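PDB 1HCU: alpha-1,2-Mannosidase from Trichoderma reesei, which probably trims alpha-1,2-linked mannose residues from the high-mannose glycans of glycoproteins, as a calcium-dependent family 47 glycosidase. Local coordinates for residues Asp63-Met68 and Asp72-Ile77. Sequence-based numbering, arbitrary orientation.
Sequences DTAILM and DIVNTI
The flat group where Ala-65 meets Val-74 is a backbone peptide, the one joining Ala-65 to Ile-66; neither segment brings a ring. Methyl CG2 of Val-74 lies over one face of that peptide, above the angle between its C=O and C-N bonds, 3.9 Å from Ala-65 O. It comes from above the plane, in van der Waals contact. The peptide's opposite face is turned away from helix 71-80. Two side chains rise at its edges, on the side of the methyl: CB of Ala-65, 4.0 Å from Val-74 CG2, and CG1 of Ile-66, 3.8 Å from the same atom. The methyl sits between them with the peptide as its floor. With CG1 anti to the backbone N (chi1 174°), Val-74 is left with CG2 beside that N as the branch that reaches the peptide, while the Ile-66 side chain crosses the valine at about a right angle, with CG1 also within 4.2 Å of Val-74 CG1. Ala-65 CB also meets CG2 of Ile-73 at 4.0 Å, roughly at right angles to its contact with the valine.

The small alanine lets the backbones come close: its CA is 6.1 Å from that of Val-74, and the short helix axes pass at 8.8 Å, nearly antiparallel at 149°. This tight helical hairpin is one piece of the (alpha/alpha)7 barrel of family 47. Trp-27 of helix 13-33 covers Ile-73, and Ala-112 and Leu-116 of helix 98-117 pack on Ile-66. Asp-63, whose CB points away from helix 71-80, makes a salt bridge to Lys-459.

Chemically the join is apolar and buried: van der Waals contacts of methyl and methylene groups with each other and one peptide face, whose fit probably rests on shape.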
loop_
_atom_site.group_PDB
_atom_site.type_symbol
_atom_site.label_atom_id
_atom_site.label_comp_id
_atom_site.label_asym_id
_atom_site.label_seq_id
_atom_site.Cartn_x
_atom_site.Cartn_y
_atom_site.Cartn_z
ATOM N N ASP A 63 7.075 4.405 12.281
ATOM C CA ASP A 63 8.061 3.386 11.969
ATOM C C ASP A 63 9.101 3.848 10.955
ATOM O O ASP A 63 10.247 3.402 10.986
ATOM C CB ASP A 63 7.386 2.088 11.507
ATOM C CG ASP A 63 6.615 2.243 10.213
ATOM O OD1 ASP A 63 6.104 1.210 9.735
ATOM O OD2 ASP A 63 6.512 3.370 9.677
ATOM N N THR A 64 8.714 4.751 10.061
ATOM C CA THR A 64 9.665 5.254 9.088
ATOM C C THR A 64 10.737 6.008 9.873
ATOM O O THR A 64 11.929 5.880 9.594
ATOM C CB THR A 64 8.990 6.197 8.069
ATOM O OG1 THR A 64 7.990 5.471 7.339
ATOM C CG2 THR A 64 10.017 6.747 7.089
ATOM N N ALA A 65 10.306 6.772 10.878
ATOM C CA ALA A 65 11.219 7.544 11.722
ATOM C C ALA A 65 12.146 6.614 12.493
ATOM O O ALA A 65 13.290 6.961 12.775
ATOM C CB ALA A 65 10.425 8.410 12.698
ATOM N N ILE A 66 11.649 5.435 12.846
ATOM C CA ILE A 66 12.458 4.470 13.584
ATOM C C ILE A 66 13.571 3.903 12.703
ATOM O O ILE A 66 14.717 3.826 13.127
ATOM C CB ILE A 66 11.590 3.299 14.109
ATOM C CG1 ILE A 66 10.681 3.787 15.232
ATOM C CG2 ILE A 66 12.477 2.172 14.613
ATOM C CD1 ILE A 66 9.676 2.757 15.676
ATOM N N LEU A 67 13.228 3.519 11.476
ATOM C CA LEU A 67 14.204 2.942 10.543
ATOM C C LEU A 67 15.263 3.953 10.107
ATOM O O LEU A 67 16.350 3.571 9.672
ATOM C CB LEU A 67 13.489 2.386 9.305
ATOM C CG LEU A 67 12.412 1.324 9.552
ATOM C CD1 LEU A 67 11.750 0.942 8.235
ATOM C CD2 LEU A 67 13.038 0.101 10.205
ATOM N N MET A 68 14.935 5.237 10.216
ATOM C CA MET A 68 15.855 6.296 9.833
ATOM C C MET A 68 16.736 6.731 10.998
ATOM O O MET A 68 17.652 7.527 10.825
ATOM C CB MET A 68 15.081 7.508 9.307
ATOM C CG MET A 68 14.404 7.279 7.967
ATOM S SD MET A 68 13.369 8.676 7.490
ATOM C CE MET A 68 13.306 8.481 5.704
ATOM N N ASP A 72 14.590 11.657 18.191
ATOM C CA ASP A 72 13.708 12.744 18.625
ATOM C C ASP A 72 12.269 12.650 18.135
ATOM O O ASP A 72 11.331 12.751 18.920
ATOM C CB ASP A 72 14.297 14.090 18.209
ATOM C CG ASP A 72 15.427 14.529 19.111
ATOM O OD1 ASP A 72 16.046 13.651 19.760
ATOM O OD2 ASP A 72 15.703 15.747 19.164
ATOM N N ILE A 73 12.092 12.479 16.832
ATOM C CA ILE A 73 10.757 12.364 16.281
ATOM C C ILE A 73 10.053 11.157 16.888
ATOM O O ILE A 73 8.870 11.229 17.214
ATOM C CB ILE A 73 10.803 12.213 14.741
ATOM C CG1 ILE A 73 11.425 13.471 14.125
ATOM C CG2 ILE A 73 9.397 11.960 14.197
ATOM C CD1 ILE A 73 11.652 13.388 12.639
ATOM N N VAL A 74 10.783 10.059 17.055
ATOM C CA VAL A 74 10.203 8.848 17.617
ATOM C C VAL A 74 9.670 9.116 19.014
ATOM O O VAL A 74 8.549 8.734 19.352
ATOM C CB VAL A 74 11.233 7.696 17.690
ATOM C CG1 VAL A 74 10.632 6.491 18.409
ATOM C CG2 VAL A 74 11.662 7.303 16.305
ATOM N N ASN A 75 10.477 9.782 19.826
ATOM C CA ASN A 75 10.077 10.094 21.183
ATOM C C ASN A 75 8.825 10.972 21.205
ATOM O O ASN A 75 7.924 10.747 22.012
ATOM C CB ASN A 75 11.233 10.775 21.917
ATOM C CG ASN A 75 10.827 11.294 23.282
ATOM O OD1 ASN A 75 10.371 12.438 23.417
ATOM N ND2 ASN A 75 10.969 10.450 24.306
ATOM N N THR A 76 8.765 11.957 20.311
ATOM C CA THR A 76 7.620 12.861 20.247
ATOM C C THR A 76 6.315 12.098 20.021
ATOM O O THR A 76 5.311 12.355 20.687
ATOM C CB THR A 76 7.787 13.901 19.109
ATOM O OG1 THR A 76 9.013 14.620 19.288
ATOM C CG2 THR A 76 6.631 14.890 19.108
ATOM N N ILE A 77 6.339 11.157 19.081
ATOM C CA ILE A 77 5.161 10.361 18.742
ATOM C C ILE A 77 4.808 9.389 19.861
ATOM O O ILE A 77 3.644 9.261 20.235
ATOM C CB ILE A 77 5.385 9.584 17.409
ATOM C CG1 ILE A 77 5.785 10.571 16.303
ATOM C CG2 ILE A 77 4.099 8.872 16.988
ATOM C CD1 ILE A 77 6.157 9.924 14.981
#